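Local atomic coordinates of CT253 (PDB entry 6UXC), a protein that is of unknown function but is a predicted signal-bearing lipoprotein of Chlamydia trachomatis, belonging to a sequence family that has itself not been characterised. Residues Pro79-Pro83 and Glu84-Gln88. Sequence-based numbering, arbitrary orientation.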
ATOM      1  N   PRO A  79      11.909  11.720   6.815  1.00 27.94           N
ATOM      2  CA  PRO A  79      12.936  10.756   6.405  1.00 29.63           C
ATOM      3  C   PRO A  79      14.299  11.402   6.291  1.00 32.48           C
ATOM      4  O   PRO A  79      14.442  12.580   5.966  1.00 31.35           O
ATOM      5  CB  PRO A  79      12.449  10.269   5.033  1.00 34.68           C
ATOM      6  CG  PRO A  79      11.023  10.669   4.933  1.00 38.87           C
ATOM      7  CD  PRO A  79      10.846  11.872   5.817  1.00 30.07           C
ATOM      8  N   ASN A  80      15.320  10.597   6.539  1.00 26.88           N
ATOM      9  CA  ASN A  80      16.701  11.006   6.337  1.00 28.93           C
ATOM     10  C   ASN A  80      17.391   9.757   5.807  1.00 31.62           C
ATOM     11  O   ASN A  80      17.705   8.856   6.592  1.00 31.13           O
ATOM     12  CB  ASN A  80      17.345  11.512   7.616  1.00 30.39           C
ATOM     13  CG  ASN A  80      18.682  12.122   7.344  1.00 38.18           C
ATOM     14  OD1 ASN A  80      19.607  11.425   6.941  1.00 50.21           O
ATOM     15  ND2 ASN A  80      18.787  13.427   7.508  1.00 37.42           N
ATOM     16  N   ILE A  81      17.570   9.684   4.484  1.00 27.19           N
ATOM     17  CA  ILE A  81      17.980   8.459   3.788  1.00 26.67           C
ATOM     18  C   ILE A  81      19.156   8.819   2.881  1.00 29.80           C
ATOM     19  O   ILE A  81      18.964   9.479   1.858  1.00 33.73           O
ATOM     20  CB  ILE A  81      16.837   7.847   2.969  1.00 25.69           C
ATOM     21  CG1 ILE A  81      15.603   7.622   3.866  1.00 29.58           C
ATOM     22  CG2 ILE A  81      17.234   6.523   2.324  1.00 27.71           C
ATOM     23  CD1 ILE A  81      14.385   7.177   3.142  1.00 28.66           C
ATOM     24  N   SER A  82      20.354   8.369   3.239  1.00 32.03           N
ATOM     25  CA  SER A  82      21.523   8.573   2.385  1.00 30.34           C
ATOM     26  C   SER A  82      21.416   7.686   1.153  1.00 31.69           C
ATOM     27  O   SER A  82      20.718   6.676   1.166  1.00 32.53           O
ATOM     28  CB  SER A  82      22.798   8.204   3.127  1.00 39.69           C
ATOM     29  OG  SER A  82      22.844   6.781   3.273  1.00 40.86           O
ATOM     30  N   PRO A  83      22.100   8.035   0.071  1.00 37.27           N
ATOM     31  CA  PRO A  83      22.060   7.147  -1.095  1.00 33.39           C
ATOM     32  C   PRO A  83      22.540   5.738  -0.783  1.00 28.03           C
ATOM     33  O   PRO A  83      22.026   4.756  -1.339  1.00 30.32           O
ATOM     34  CB  PRO A  83      22.979   7.855  -2.108  1.00 45.58           C
ATOM     35  CG  PRO A  83      23.001   9.278  -1.676  1.00 64.67           C
ATOM     36  CD  PRO A  83      22.874   9.262  -0.179  1.00 41.46           C
ATOM     37  N   GLU A  84      23.557   5.625   0.070  1.00 28.77           N
ATOM     38  CA  GLU A  84      24.055   4.313   0.452  1.00 31.91           C
ATOM     39  C   GLU A  84      22.945   3.464   1.037  1.00 33.54           C
ATOM     40  O   GLU A  84      22.931   2.246   0.850  1.00 33.50           O
ATOM     41  CB  GLU A  84      25.176   4.485   1.481  1.00 41.62           C
ATOM     42  CG  GLU A  84      25.790   3.223   2.012  1.00 58.88           C
ATOM     43  CD  GLU A  84      26.867   3.516   3.060  1.00 66.04           C
ATOM     44  OE1 GLU A  84      26.609   4.299   4.011  1.00 57.22           O
ATOM     45  OE2 GLU A  84      27.979   2.977   2.919  1.00 62.12           O
ATOM     46  N   LEU A  85      22.028   4.088   1.779  1.00 29.58           N
ATOM     47  CA  LEU A  85      20.959   3.369   2.475  1.00 27.84           C
ATOM     48  C   LEU A  85      19.777   3.005   1.563  1.00 29.43           C
ATOM     49  O   LEU A  85      18.842   2.367   2.044  1.00 30.22           O
ATOM     50  CB  LEU A  85      20.469   4.198   3.655  1.00 30.23           C
ATOM     51  CG  LEU A  85      21.178   3.857   4.964  1.00 55.18           C
ATOM     52  CD1 LEU A  85      20.946   4.953   6.004  1.00 82.97           C
ATOM     53  CD2 LEU A  85      20.689   2.464   5.460  1.00 33.22           C
ATOM     54  N   ALA A  86      19.823   3.353   0.272  1.00 28.95           N
ATOM     55  CA  ALA A  86      18.772   2.992  -0.666  1.00 29.75           C
ATOM     56  C   ALA A  86      19.199   1.958  -1.698  1.00 26.26           C
ATOM     57  O   ALA A  86      18.350   1.498  -2.468  1.00 26.30           O
ATOM     58  CB  ALA A  86      18.227   4.236  -1.388  1.00 29.01           C
ATOM     59  N   THR A  87      20.480   1.543  -1.715  1.00 25.15           N
ATOM     60  CA  THR A  87      20.966   0.687  -2.802  1.00 25.52           C
ATOM     61  C   THR A  87      20.275  -0.669  -2.843  1.00 25.72           C
ATOM     62  O   THR A  87      20.211  -1.296  -3.905  1.00 28.50           O
ATOM     63  CB  THR A  87      22.466   0.480  -2.671  1.00 30.58           C
ATOM     64  OG1 THR A  87      22.761  -0.149  -1.418  1.00 29.78           O
ATOM     65  CG2 THR A  87      23.186   1.822  -2.781  1.00 30.70           C
ATOM     66  N   GLN A  88      19.751  -1.138  -1.710  1.00 26.06           N
ATOM     67  CA  GLN A  88      19.050  -2.423  -1.703  1.00 23.46           C
ATOM     68  C   GLN A  88      17.763  -2.405  -2.510  1.00 27.19           C
ATOM     69  O   GLN A  88      17.226  -3.478  -2.825  1.00 28.51           O
ATOM     70  CB  GLN A  88      18.737  -2.838  -0.271  1.00 27.55           C
ATOM     71  CG  GLN A  88      19.942  -3.317   0.501  1.00 27.90           C
ATOM     72  CD  GLN A  88      19.626  -3.627   1.941  1.00 34.66           C
ATOM     73  OE1 GLN A  88      18.477  -3.926   2.298  1.00 29.30           O
ATOM     74  NE2 GLN A  88      20.632  -3.526   2.786  1.00 39.47           N
TER
HETATM   75  O   HOH W   1      24.756   6.249   5.271  1.00 53.11           O
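Ser82 and Leu85 meet in an ST motif: here the hydroxyl and carbonyl oxygen of Ser82 share the amide of Leu85, as the chain leaves an extended run and winds into tight turns. The N-H of Leu85 is shared between Ser82 O at 3.0 Å and Ser82 OG at 3.2 Å, and neither bond is straight because the proton points between the two acceptors. The serine torsion (chi1 71°) sets OG between its own N and C, swinging it forward over the turn to reach that amide. Pro83 and Glu84 form the corner, both with helix-like backbone angles, and a second turn overlaps the first: the Ala86 amide bonds to Pro83 O over 3.1 Å, much straighter at 162°. Thr87 adds its methyl CG2 against the same Pro83 O.

A water ties the side chains together on the outer surface. It lies 2.8 Å from Ser82 OG and donates to Glu84 OE1 over 3.0 Å, so that the hydroxyl is gripped by both water and backbone. Glu84 carries its CG anti to the backbone N (chi1 179°); the chain runs out extended, and the turned carboxylate presents OE1 to the water. Leu85 sets its hydrocarbon beside the serine oxygen, CB at 3.5 Å from Ser82 OG, with CG and CD1 a little farther off.

On the inner side Ile81 CG2 reaches Leu85 CB at 4.2 Å and lies at the limit of contact with the methyl of Ala86, the buried residue of the turns. Ile81 and Ala86 both lean on Val130, just before strand 131-143, while Ile81 also touches Gln73 and Phe74, and Gln73 NE2 hydrogen-bonds to Leu85 O. The turns, in the loop between helix 68-72 and strand 94-105, thus rest on the residues directly after that helix and on Val130.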